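Local coordinates for protein transcriptional regulators (LACI-FAMILY TRANSCRIPTIONAL REGULATORY PROTEIN) (Corynebacterium glutamicum, PDB 3GYB) that probably regulates transcription as a LacI-family DNA-binding protein that carries a periplasmic-binding-protein-like domain, at residues A[102-107]-A[259-264]; A[108-113]-A[136-141]; A[215-218]-A[223-226]. All coordinates share one frame; numbering follows the deposited sequence.

Contact 1 (A[102-107]-A[259-264]); sequences DFRGAE and LQPSLI
The two flat groups of this contact, the guanidinium of R104 and the amide of Q260, are turned 33° apart, yet they do not stack on each other. The amide instead presents its NE2 to the middle of the arginine chain, 3.8 Å from R104 CG, the two side chains crossing at about a right angle. At the guanidinium edge, in its plane, lies the carboxylate of E107, one turn further along the helix. A salt bridge joins R104 NH1 to E107 OE1 at 2.8 Å, although OE1 is met from above the carboxylate plane, 47° out of it. With CG anti to the backbone N (chi1 175°) and a bend at chi2, the arginine chain sends its head toward E107 and brings R104 CG against the proline ring, again nearly at right angles, 4.0 Å from P261 CG. The same ring carbon, P261 CG, packs on the helix backbone, 3.4 Å from G105 N and equally close to G105 CA. Having no side chain, G105 permits this approach of ring to main chain. The proline also packs on Y211 and I227, and its side chain is about 6 Å from that of the magnesium ligand D229. Strand 258-264 lies between 97-100 and 226-228 in the sheet, consistent with one of the hinge crossover segments linking the two subdomains in LacI-type periplasmic-binding-protein folds.

Contact 2 (A[108-113]-A[136-141]); sequences IATKHL and ESFEAT
The helical segments 108-113 and 136-141 run in broadly the same direction, their axes crossing at -38° and 9.2 Å apart at closest approach, with T110 and F138 nearest in backbone register. T110 makes contact with both branches. Its OG1 comes up to the edge of the F138 ring, near the ring plane and 3.5 Å from F138 CD1, while hydrogen-bonding back to the carbonyl of A106. Its methyl, placed anti to the backbone N, lies alongside the methyl of T141, CG2 of T110 and CG2 of T141 being 3.7 Å apart. The two threonines slide past one another in opposite directions. T141 likewise spends its hydroxyl within its own helix: OG1 donates to S137 O at 2.8 Å from above the carbonyl plane, and T141 N reaches the same oxygen from the opposite face. Both hydroxyls thus bond within their own helices, and the oxygen of T110 still lies against the ring edge beside the paired methyls. Around this interface, F138 also meets the ring of H123 and packs on P149, T110 and L113 rest on F181 of strand 179-182, and S137 of helix 129-144 packs against A106 and E107 of helix 102-115.

Contact 3 (A[215-218]-A[223-226]); sequences PLAQ and NLTT
A217 and L224 form the centre of this contact, joined by one backbone bond and one apolar touch. The amide N of L224 donates to A217 O at 3.0 Å, in the carbonyl plane and on a lone pair, with a somewhat bent N-H...O angle of 145°. Beside the bond, A217 CB and L224 CB meet at 3.7 Å, and L224 CD1 approaches the same methyl. L224 reaches this place with an unusual, unstaggered first torsion (chi1 -139°), and its branches continue onto A188 and L192 of helix 185-198. A looser neighbour is T226, whose CG2 lies 4.3 Å from A217 CB. Its hydroxyl is directed elsewhere, hydrogen-bonded to D185 and to the backbone N of N213.

At the start of 223-226, N223 adopts a backbone conformation with positive phi (42°), and its CA passes 3.6 Å from A217 O. A water between the two segments joins Q218 O, at 3.1 Å, and N223 OD1, at 2.9 Å. Further out, A217 N is held by the hydroxyl of T214, Q218 NE2 by the carbonyl of N213, and L224 O by R266, which together fix both sides of the short loop between helix 215-218 and strand 226-228. The end of the L216 side chain leads away and packs on L216 of the second subunit. The side chain of T226 is about 7 Å from the bound magnesium ion. Chemically, A217 O is satisfied in this buried contact by L224 N through a lone pair while the two CB atoms pack beside it, so one residue pair provides both the polar and the apolar link; D185 holds the T226 hydroxyl and R266 binds L224 O.

Overall arrangement
Following the chain from the N terminus, helix 102-115 supplies the first segments of contacts 1 and 2. Contact 2 closes first, when helix 129-144 returns to pack beside it. After several further strands and helices, contact 3 closes a short loop from 215-218 to 223-226, leading into strand 226-228. Contact 1 closes last, at 259-264, so its long loop encloses both others, which follow one another in series. Contacts 1 and 2 meet where S137 OG bonds to F103 O; contacts 1 and 3 meet where I264 N bonds to T226 O. Strand 258-264 packs on helix 102-115 and pairs with strand 226-228, so it joins the helix carrying contact 2 to the loop of contact 3.

Contact 1 (A[102-107]-A[259-264])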
ATOM      1  N   ASP A 102      20.235   8.187  -4.466  1.00 14.97           N
ATOM      2  CA  ASP A 102      19.159   9.135  -4.761  1.00 15.92           C
ATOM      3  C   ASP A 102      19.572  10.235  -5.723  1.00 15.86           C
ATOM      4  O   ASP A 102      18.763  10.708  -6.520  1.00 15.55           O
ATOM      5  CB  ASP A 102      18.636   9.774  -3.475  1.00 15.40           C
ATOM      6  CG  ASP A 102      17.816   8.816  -2.647  1.00 17.98           C
ATOM      7  OD1 ASP A 102      16.853   8.240  -3.199  1.00 16.04           O
ATOM      8  OD2 ASP A 102      18.133   8.644  -1.452  1.00 17.63           O
ATOM      9  N   PHE A 103      20.826  10.663  -5.638  1.00 15.35           N
ATOM     10  CA  PHE A 103      21.296  11.705  -6.537  1.00 16.22           C
ATOM     11  C   PHE A 103      21.243  11.195  -7.972  1.00 14.98           C
ATOM     12  O   PHE A 103      20.763  11.886  -8.871  1.00 15.65           O
ATOM     13  CB  PHE A 103      22.719  12.118  -6.165  1.00 17.13           C
ATOM     14  CG  PHE A 103      22.820  12.779  -4.820  1.00 22.22           C
ATOM     15  CD1 PHE A 103      22.191  13.997  -4.584  1.00 22.76           C
ATOM     16  CD2 PHE A 103      23.529  12.178  -3.786  1.00 23.30           C
ATOM     17  CE1 PHE A 103      22.265  14.608  -3.336  1.00 23.45           C
ATOM     18  CE2 PHE A 103      23.609  12.784  -2.533  1.00 25.26           C
ATOM     19  CZ  PHE A 103      22.977  13.999  -2.308  1.00 25.98           C
ATOM     20  N   ARG A 104      21.719   9.972  -8.177  1.00 14.72           N
ATOM     21  CA  ARG A 104      21.720   9.362  -9.500  1.00 15.42           C
ATOM     22  C   ARG A 104      20.292   9.115  -9.990  1.00 14.72           C
ATOM     23  O   ARG A 104      19.965   9.397 -11.143  1.00 14.52           O
ATOM     24  CB  ARG A 104      22.498   8.044  -9.466  1.00 16.78           C
ATOM     25  CG  ARG A 104      22.465   7.242 -10.761  1.00 20.98           C
ATOM     26  CD  ARG A 104      22.973   8.047 -11.948  1.00 24.70           C
ATOM     27  NE  ARG A 104      22.974   7.247 -13.169  1.00 27.81           N
ATOM     28  CZ  ARG A 104      22.983   7.753 -14.397  1.00 29.87           C
ATOM     29  NH1 ARG A 104      22.993   9.067 -14.577  1.00 31.66           N
ATOM     30  NH2 ARG A 104      22.975   6.942 -15.448  1.00 31.23           N
ATOM     31  N   GLY A 105      19.450   8.585  -9.106  1.00 13.97           N
ATOM     32  CA  GLY A 105      18.072   8.308  -9.474  1.00 13.76           C
ATOM     33  C   GLY A 105      17.328   9.542  -9.943  1.00 13.60           C
ATOM     34  O   GLY A 105      16.636   9.514 -10.966  1.00 13.30           O
ATOM     35  N   ALA A 106      17.472  10.632  -9.197  1.00 13.32           N
ATOM     36  CA  ALA A 106      16.812  11.884  -9.542  1.00 13.49           C
ATOM     37  C   ALA A 106      17.408  12.457 -10.828  1.00 14.47           C
ATOM     38  O   ALA A 106      16.724  13.122 -11.601  1.00 14.12           O
ATOM     39  CB  ALA A 106      16.956  12.881  -8.402  1.00 12.93           C
ATOM     40  N   GLU A 107      18.689  12.192 -11.054  1.00 15.17           N
ATOM     41  CA  GLU A 107      19.352  12.674 -12.259  1.00 16.11           C
ATOM     42  C   GLU A 107      18.758  11.948 -13.466  1.00 15.77           C
ATOM     43  O   GLU A 107      18.469  12.559 -14.497  1.00 16.27           O
ATOM     44  CB  GLU A 107      20.855  12.401 -12.174  1.00 17.63           C
ATOM     45  CG  GLU A 107      21.626  12.763 -13.433  1.00 23.21           C
ATOM     46  CD  GLU A 107      23.110  12.482 -13.300  1.00 28.08           C
ATOM     47  OE1 GLU A 107      23.478  11.323 -13.008  1.00 29.31           O
ATOM     48  OE2 GLU A 107      23.909  13.423 -13.488  1.00 30.77           O
ATOM     49  N   LEU A 259      23.202   0.990  -3.866  1.00 19.45           N
ATOM     50  CA  LEU A 259      22.716   0.315  -5.058  1.00 19.07           C
ATOM     51  C   LEU A 259      22.321   1.308  -6.138  1.00 17.51           C
ATOM     52  O   LEU A 259      21.892   2.420  -5.845  1.00 17.14           O
ATOM     53  CB  LEU A 259      21.538  -0.597  -4.710  1.00 22.51           C
ATOM     54  CG  LEU A 259      21.979  -1.844  -3.937  1.00 25.17           C
ATOM     55  CD1 LEU A 259      21.703  -1.656  -2.455  1.00 25.00           C
ATOM     56  CD2 LEU A 259      21.256  -3.065  -4.473  1.00 26.39           C
ATOM     57  N   GLN A 260      22.475   0.900  -7.391  1.00 17.44           N
ATOM     58  CA  GLN A 260      22.143   1.771  -8.505  1.00 17.26           C
ATOM     59  C   GLN A 260      20.669   1.748  -8.886  1.00 17.01           C
ATOM     60  O   GLN A 260      20.061   0.684  -9.014  1.00 16.95           O
ATOM     61  CB  GLN A 260      22.981   1.404  -9.733  1.00 19.91           C
ATOM     62  CG  GLN A 260      24.470   1.620  -9.540  1.00 22.38           C
ATOM     63  CD  GLN A 260      24.790   3.040  -9.130  1.00 23.81           C
ATOM     64  OE1 GLN A 260      25.457   3.269  -8.118  1.00 26.57           O
ATOM     65  NE2 GLN A 260      24.318   4.004  -9.913  1.00 22.62           N
ATOM     66  N   PRO A 261      20.071   2.933  -9.056  1.00 16.03           N
ATOM     67  CA  PRO A 261      18.659   3.011  -9.438  1.00 15.62           C
ATOM     68  C   PRO A 261      18.591   2.914 -10.960  1.00 16.22           C
ATOM     69  O   PRO A 261      19.619   2.983 -11.640  1.00 16.97           O
ATOM     70  CB  PRO A 261      18.247   4.379  -8.920  1.00 14.52           C
ATOM     71  CG  PRO A 261      19.482   5.195  -9.172  1.00 15.19           C
ATOM     72  CD  PRO A 261      20.590   4.265  -8.694  1.00 15.70           C
ATOM     73  N   SER A 262      17.389   2.751 -11.503  1.00 16.17           N
ATOM     74  CA  SER A 262      17.235   2.649 -12.945  1.00 15.95           C
ATOM     75  C   SER A 262      15.846   3.088 -13.377  1.00 14.83           C
ATOM     76  O   SER A 262      14.898   3.037 -12.598  1.00 15.29           O
ATOM     77  CB  SER A 262      17.497   1.213 -13.407  1.00 16.74           C
ATOM     78  OG  SER A 262      16.672   0.292 -12.711  1.00 18.26           O
ATOM     79  N   LEU A 263      15.742   3.533 -14.622  1.00 13.48           N
ATOM     80  CA  LEU A 263      14.476   3.990 -15.173  1.00 13.89           C
ATOM     81  C   LEU A 263      13.607   2.838 -15.660  1.00 14.68           C
ATOM     82  O   LEU A 263      14.091   1.919 -16.322  1.00 14.90           O
ATOM     83  CB  LEU A 263      14.740   4.944 -16.343  1.00 14.12           C
ATOM     84  CG  LEU A 263      13.537   5.328 -17.211  1.00 13.63           C
ATOM     85  CD1 LEU A 263      12.588   6.213 -16.416  1.00 14.05           C
ATOM     86  CD2 LEU A 263      14.023   6.057 -18.452  1.00 13.88           C
ATOM     87  N   ILE A 264      12.322   2.889 -15.317  1.00 14.42           N
ATOM     88  CA  ILE A 264      11.374   1.884 -15.773  1.00 14.25           C
ATOM     89  C   ILE A 264      10.326   2.685 -16.521  1.00 14.15           C
ATOM     90  O   ILE A 264       9.558   3.439 -15.919  1.00 14.09           O
ATOM     91  CB  ILE A 264      10.694   1.132 -14.612  1.00 15.03           C
ATOM     92  CG1 ILE A 264      11.733   0.326 -13.826  1.00 16.84           C
ATOM     93  CG2 ILE A 264       9.629   0.192 -15.165  1.00 14.88           C
ATOM     94  CD1 ILE A 264      11.145  -0.459 -12.666  1.00 19.14           C
TER

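Contact 2 (A[108-113]-A[136-141])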
ATOM      1  N   ILE A 108      18.571  10.640 -13.322  1.00 15.24           N
ATOM      2  CA  ILE A 108      18.008   9.828 -14.390  1.00 15.14           C
ATOM      3  C   ILE A 108      16.604  10.307 -14.737  1.00 13.58           C
ATOM      4  O   ILE A 108      16.267  10.467 -15.906  1.00 13.14           O
ATOM      5  CB  ILE A 108      17.930   8.344 -13.980  1.00 14.38           C
ATOM      6  CG1 ILE A 108      19.343   7.780 -13.801  1.00 14.80           C
ATOM      7  CG2 ILE A 108      17.150   7.552 -15.022  1.00 14.70           C
ATOM      8  CD1 ILE A 108      19.378   6.331 -13.346  1.00 17.79           C
ATOM      9  N   ALA A 109      15.792  10.532 -13.709  1.00 13.14           N
ATOM     10  CA  ALA A 109      14.423  10.982 -13.903  1.00 12.42           C
ATOM     11  C   ALA A 109      14.357  12.323 -14.615  1.00 12.59           C
ATOM     12  O   ALA A 109      13.604  12.492 -15.572  1.00 12.96           O
ATOM     13  CB  ALA A 109      13.709  11.081 -12.556  1.00 13.40           C
ATOM     14  N   THR A 110      15.148  13.277 -14.135  1.00 13.22           N
ATOM     15  CA  THR A 110      15.164  14.612 -14.710  1.00 13.34           C
ATOM     16  C   THR A 110      15.706  14.592 -16.129  1.00 14.26           C
ATOM     17  O   THR A 110      15.125  15.197 -17.031  1.00 12.67           O
ATOM     18  CB  THR A 110      16.009  15.556 -13.842  1.00 13.14           C
ATOM     19  OG1 THR A 110      15.535  15.492 -12.491  1.00 14.11           O
ATOM     20  CG2 THR A 110      15.899  16.992 -14.335  1.00 13.20           C
ATOM     21  N   LYS A 111      16.812  13.883 -16.322  1.00 14.49           N
ATOM     22  CA  LYS A 111      17.430  13.781 -17.636  1.00 15.03           C
ATOM     23  C   LYS A 111      16.461  13.134 -18.624  1.00 15.11           C
ATOM     24  O   LYS A 111      16.423  13.506 -19.794  1.00 16.69           O
ATOM     25  CB  LYS A 111      18.721  12.961 -17.550  1.00 17.15           C
ATOM     26  CG  LYS A 111      19.473  12.822 -18.878  1.00 20.87           C
ATOM     27  CD  LYS A 111      19.924  14.173 -19.410  1.00 25.15           C
ATOM     28  CE  LYS A 111      20.756  14.020 -20.676  1.00 26.49           C
ATOM     29  NZ  LYS A 111      21.918  13.116 -20.466  1.00 30.89           N
ATOM     30  N   HIS A 112      15.667  12.172 -18.154  1.00 13.92           N
ATOM     31  CA  HIS A 112      14.706  11.511 -19.034  1.00 15.19           C
ATOM     32  C   HIS A 112      13.700  12.529 -19.562  1.00 14.81           C
ATOM     33  O   HIS A 112      13.400  12.556 -20.753  1.00 14.97           O
ATOM     34  CB  HIS A 112      13.969  10.390 -18.290  1.00 14.26           C
ATOM     35  CG  HIS A 112      13.000   9.628 -19.145  1.00 15.31           C
ATOM     36  ND1 HIS A 112      13.381   8.961 -20.289  1.00 15.45           N
ATOM     37  CD2 HIS A 112      11.670   9.412 -19.008  1.00 15.68           C
ATOM     38  CE1 HIS A 112      12.328   8.367 -20.821  1.00 14.60           C
ATOM     39  NE2 HIS A 112      11.277   8.624 -20.063  1.00 16.44           N
ATOM     40  N   LEU A 113      13.177  13.369 -18.670  1.00 13.81           N
ATOM     41  CA  LEU A 113      12.215  14.385 -19.073  1.00 14.44           C
ATOM     42  C   LEU A 113      12.868  15.373 -20.035  1.00 13.56           C
ATOM     43  O   LEU A 113      12.259  15.791 -21.018  1.00 13.39           O
ATOM     44  CB  LEU A 113      11.671  15.116 -17.842  1.00 13.77           C
ATOM     45  CG  LEU A 113      10.846  14.230 -16.903  1.00 13.06           C
ATOM     46  CD1 LEU A 113      10.342  15.063 -15.722  1.00 12.62           C
ATOM     47  CD2 LEU A 113       9.671  13.631 -17.671  1.00 13.24           C
ATOM     48  N   GLU A 136      17.721  18.156  -4.461  1.00 16.13           N
ATOM     49  CA  GLU A 136      19.010  18.759  -4.779  1.00 16.70           C
ATOM     50  C   GLU A 136      19.524  18.292  -6.137  1.00 16.59           C
ATOM     51  O   GLU A 136      20.043  19.088  -6.923  1.00 15.71           O
ATOM     52  CB  GLU A 136      20.022  18.435  -3.678  1.00 19.06           C
ATOM     53  CG  GLU A 136      19.644  19.012  -2.326  1.00 25.26           C
ATOM     54  CD  GLU A 136      20.703  18.766  -1.269  1.00 28.72           C
ATOM     55  OE1 GLU A 136      21.090  17.592  -1.068  1.00 31.98           O
ATOM     56  OE2 GLU A 136      21.145  19.746  -0.635  1.00 34.21           O
ATOM     57  N   SER A 137      19.373  17.002  -6.419  1.00 15.70           N
ATOM     58  CA  SER A 137      19.816  16.462  -7.696  1.00 15.25           C
ATOM     59  C   SER A 137      18.943  17.007  -8.824  1.00 14.59           C
ATOM     60  O   SER A 137      19.433  17.301  -9.912  1.00 13.62           O
ATOM     61  CB  SER A 137      19.766  14.934  -7.674  1.00 15.26           C
ATOM     62  OG  SER A 137      20.169  14.402  -8.927  1.00 15.48           O
ATOM     63  N   PHE A 138      17.645  17.132  -8.570  1.00 14.13           N
ATOM     64  CA  PHE A 138      16.744  17.679  -9.579  1.00 12.20           C
ATOM     65  C   PHE A 138      17.239  19.066  -9.994  1.00 13.23           C
ATOM     66  O   PHE A 138      17.384  19.359 -11.181  1.00 13.58           O
ATOM     67  CB  PHE A 138      15.319  17.792  -9.020  1.00 12.50           C
ATOM     68  CG  PHE A 138      14.413  18.663  -9.847  1.00 12.52           C
ATOM     69  CD1 PHE A 138      13.989  18.254 -11.107  1.00 13.09           C
ATOM     70  CD2 PHE A 138      13.986  19.900  -9.366  1.00 11.65           C
ATOM     71  CE1 PHE A 138      13.153  19.061 -11.878  1.00 12.44           C
ATOM     72  CE2 PHE A 138      13.149  20.716 -10.132  1.00 12.71           C
ATOM     73  CZ  PHE A 138      12.731  20.296 -11.389  1.00 12.28           C
ATOM     74  N   GLU A 139      17.511  19.914  -9.009  1.00 15.13           N
ATOM     75  CA  GLU A 139      17.971  21.264  -9.305  1.00 15.64           C
ATOM     76  C   GLU A 139      19.318  21.273 -10.007  1.00 17.43           C
ATOM     77  O   GLU A 139      19.511  22.011 -10.972  1.00 17.53           O
ATOM     78  CB  GLU A 139      18.062  22.109  -8.028  1.00 16.54           C
ATOM     79  CG  GLU A 139      16.719  22.469  -7.399  1.00 17.32           C
ATOM     80  CD  GLU A 139      16.735  23.833  -6.729  1.00 19.13           C
ATOM     81  OE1 GLU A 139      17.763  24.179  -6.107  1.00 20.70           O
ATOM     82  OE2 GLU A 139      15.718  24.558  -6.812  1.00 17.90           O
ATOM     83  N   ALA A 140      20.251  20.462  -9.521  1.00 18.43           N
ATOM     84  CA  ALA A 140      21.582  20.415 -10.122  1.00 17.81           C
ATOM     85  C   ALA A 140      21.526  19.922 -11.565  1.00 18.87           C
ATOM     86  O   ALA A 140      22.235  20.426 -12.438  1.00 19.08           O
ATOM     87  CB  ALA A 140      22.501  19.514  -9.302  1.00 18.05           C
ATOM     88  N   THR A 141      20.683  18.927 -11.818  1.00 17.08           N
ATOM     89  CA  THR A 141      20.555  18.384 -13.161  1.00 16.37           C
ATOM     90  C   THR A 141      19.898  19.401 -14.085  1.00 16.57           C
ATOM     91  O   THR A 141      20.304  19.536 -15.241  1.00 18.20           O
ATOM     92  CB  THR A 141      19.738  17.088 -13.153  1.00 15.22           C
ATOM     93  OG1 THR A 141      20.398  16.129 -12.318  1.00 16.42           O
ATOM     94  CG2 THR A 141      19.603  16.524 -14.566  1.00 15.75           C
TER

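Contact 3 (A[215-218]-A[223-226])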
ATOM      1  N   PRO A 215       4.339  -1.335  -5.973  1.00 13.83           N
ATOM      2  CA  PRO A 215       3.443  -2.283  -6.643  1.00 14.92           C
ATOM      3  C   PRO A 215       2.341  -1.507  -7.378  1.00 13.91           C
ATOM      4  O   PRO A 215       1.874  -1.923  -8.435  1.00 15.71           O
ATOM      5  CB  PRO A 215       2.895  -3.108  -5.484  1.00 16.14           C
ATOM      6  CG  PRO A 215       4.055  -3.145  -4.535  1.00 17.82           C
ATOM      7  CD  PRO A 215       4.534  -1.705  -4.560  1.00 15.31           C
ATOM      8  N   LEU A 216       1.942  -0.371  -6.812  1.00 13.84           N
ATOM      9  CA  LEU A 216       0.911   0.472  -7.414  1.00 12.46           C
ATOM     10  C   LEU A 216       1.336   0.949  -8.800  1.00 11.93           C
ATOM     11  O   LEU A 216       0.542   0.958  -9.745  1.00 11.47           O
ATOM     12  CB  LEU A 216       0.637   1.697  -6.528  1.00 16.21           C
ATOM     13  CG  LEU A 216       0.017   1.484  -5.145  1.00 18.33           C
ATOM     14  CD1 LEU A 216       0.062   2.789  -4.359  1.00 19.50           C
ATOM     15  CD2 LEU A 216      -1.417   0.999  -5.292  1.00 18.55           C
ATOM     16  N   ALA A 217       2.595   1.351  -8.922  1.00 11.59           N
ATOM     17  CA  ALA A 217       3.111   1.833 -10.196  1.00 10.58           C
ATOM     18  C   ALA A 217       3.092   0.733 -11.244  1.00 11.20           C
ATOM     19  O   ALA A 217       2.979   1.006 -12.436  1.00 10.11           O
ATOM     20  CB  ALA A 217       4.545   2.356 -10.015  1.00 11.37           C
ATOM     21  N   GLN A 218       3.197  -0.506 -10.775  1.00 10.78           N
ATOM     22  CA  GLN A 218       3.224  -1.692 -11.629  1.00 11.64           C
ATOM     23  C   GLN A 218       1.866  -2.132 -12.165  1.00 12.65           C
ATOM     24  O   GLN A 218       1.796  -2.941 -13.095  1.00 14.65           O
ATOM     25  CB  GLN A 218       3.847  -2.855 -10.858  1.00 13.52           C
ATOM     26  CG  GLN A 218       5.283  -2.621 -10.409  1.00 14.64           C
ATOM     27  CD  GLN A 218       5.748  -3.662  -9.414  1.00 16.20           C
ATOM     28  OE1 GLN A 218       5.438  -4.844  -9.553  1.00 16.82           O
ATOM     29  NE2 GLN A 218       6.505  -3.232  -8.406  1.00 15.06           N
ATOM     30  N   ASN A 223      -0.028   2.206 -14.202  1.00 12.57           N
ATOM     31  CA  ASN A 223       1.015   2.099 -15.225  1.00 11.90           C
ATOM     32  C   ASN A 223       1.963   3.298 -15.210  1.00 10.17           C
ATOM     33  O   ASN A 223       2.174   3.955 -16.227  1.00  8.82           O
ATOM     34  CB  ASN A 223       0.327   1.990 -16.588  1.00 11.49           C
ATOM     35  CG  ASN A 223       1.238   1.444 -17.665  1.00 12.89           C
ATOM     36  OD1 ASN A 223       2.037   0.549 -17.418  1.00 14.75           O
ATOM     37  ND2 ASN A 223       1.108   1.976 -18.874  1.00 16.38           N
ATOM     38  N   LEU A 224       2.561   3.532 -14.049  1.00 10.79           N
ATOM     39  CA  LEU A 224       3.443   4.674 -13.806  1.00 10.73           C
ATOM     40  C   LEU A 224       4.925   4.548 -14.176  1.00 10.95           C
ATOM     41  O   LEU A 224       5.611   3.633 -13.720  1.00 11.20           O
ATOM     42  CB  LEU A 224       3.355   5.021 -12.313  1.00 11.06           C
ATOM     43  CG  LEU A 224       3.293   6.426 -11.698  1.00 18.25           C
ATOM     44  CD1 LEU A 224       3.909   6.329 -10.305  1.00 12.40           C
ATOM     45  CD2 LEU A 224       4.011   7.473 -12.525  1.00 14.22           C
ATOM     46  N   THR A 225       5.419   5.487 -14.981  1.00  9.68           N
ATOM     47  CA  THR A 225       6.837   5.512 -15.334  1.00 11.81           C
ATOM     48  C   THR A 225       7.486   5.951 -14.025  1.00 11.73           C
ATOM     49  O   THR A 225       7.042   6.911 -13.397  1.00 11.23           O
ATOM     50  CB  THR A 225       7.101   6.530 -16.449  1.00 11.96           C
ATOM     51  OG1 THR A 225       6.507   6.047 -17.658  1.00 12.45           O
ATOM     52  CG2 THR A 225       8.599   6.740 -16.664  1.00 11.94           C
ATOM     53  N   THR A 226       8.538   5.255 -13.615  1.00 12.35           N
ATOM     54  CA  THR A 226       9.149   5.540 -12.326  1.00 11.35           C
ATOM     55  C   THR A 226      10.612   5.118 -12.267  1.00 12.75           C
ATOM     56  O   THR A 226      11.097   4.373 -13.119  1.00 13.19           O
ATOM     57  CB  THR A 226       8.353   4.770 -11.234  1.00 11.83           C
ATOM     58  OG1 THR A 226       8.887   5.028  -9.933  1.00 11.05           O
ATOM     59  CG2 THR A 226       8.420   3.268 -11.514  1.00 12.27           C
TER
HETATM   60  O   HOH W   1       1.729  -2.048 -16.077  1.00 24.07           O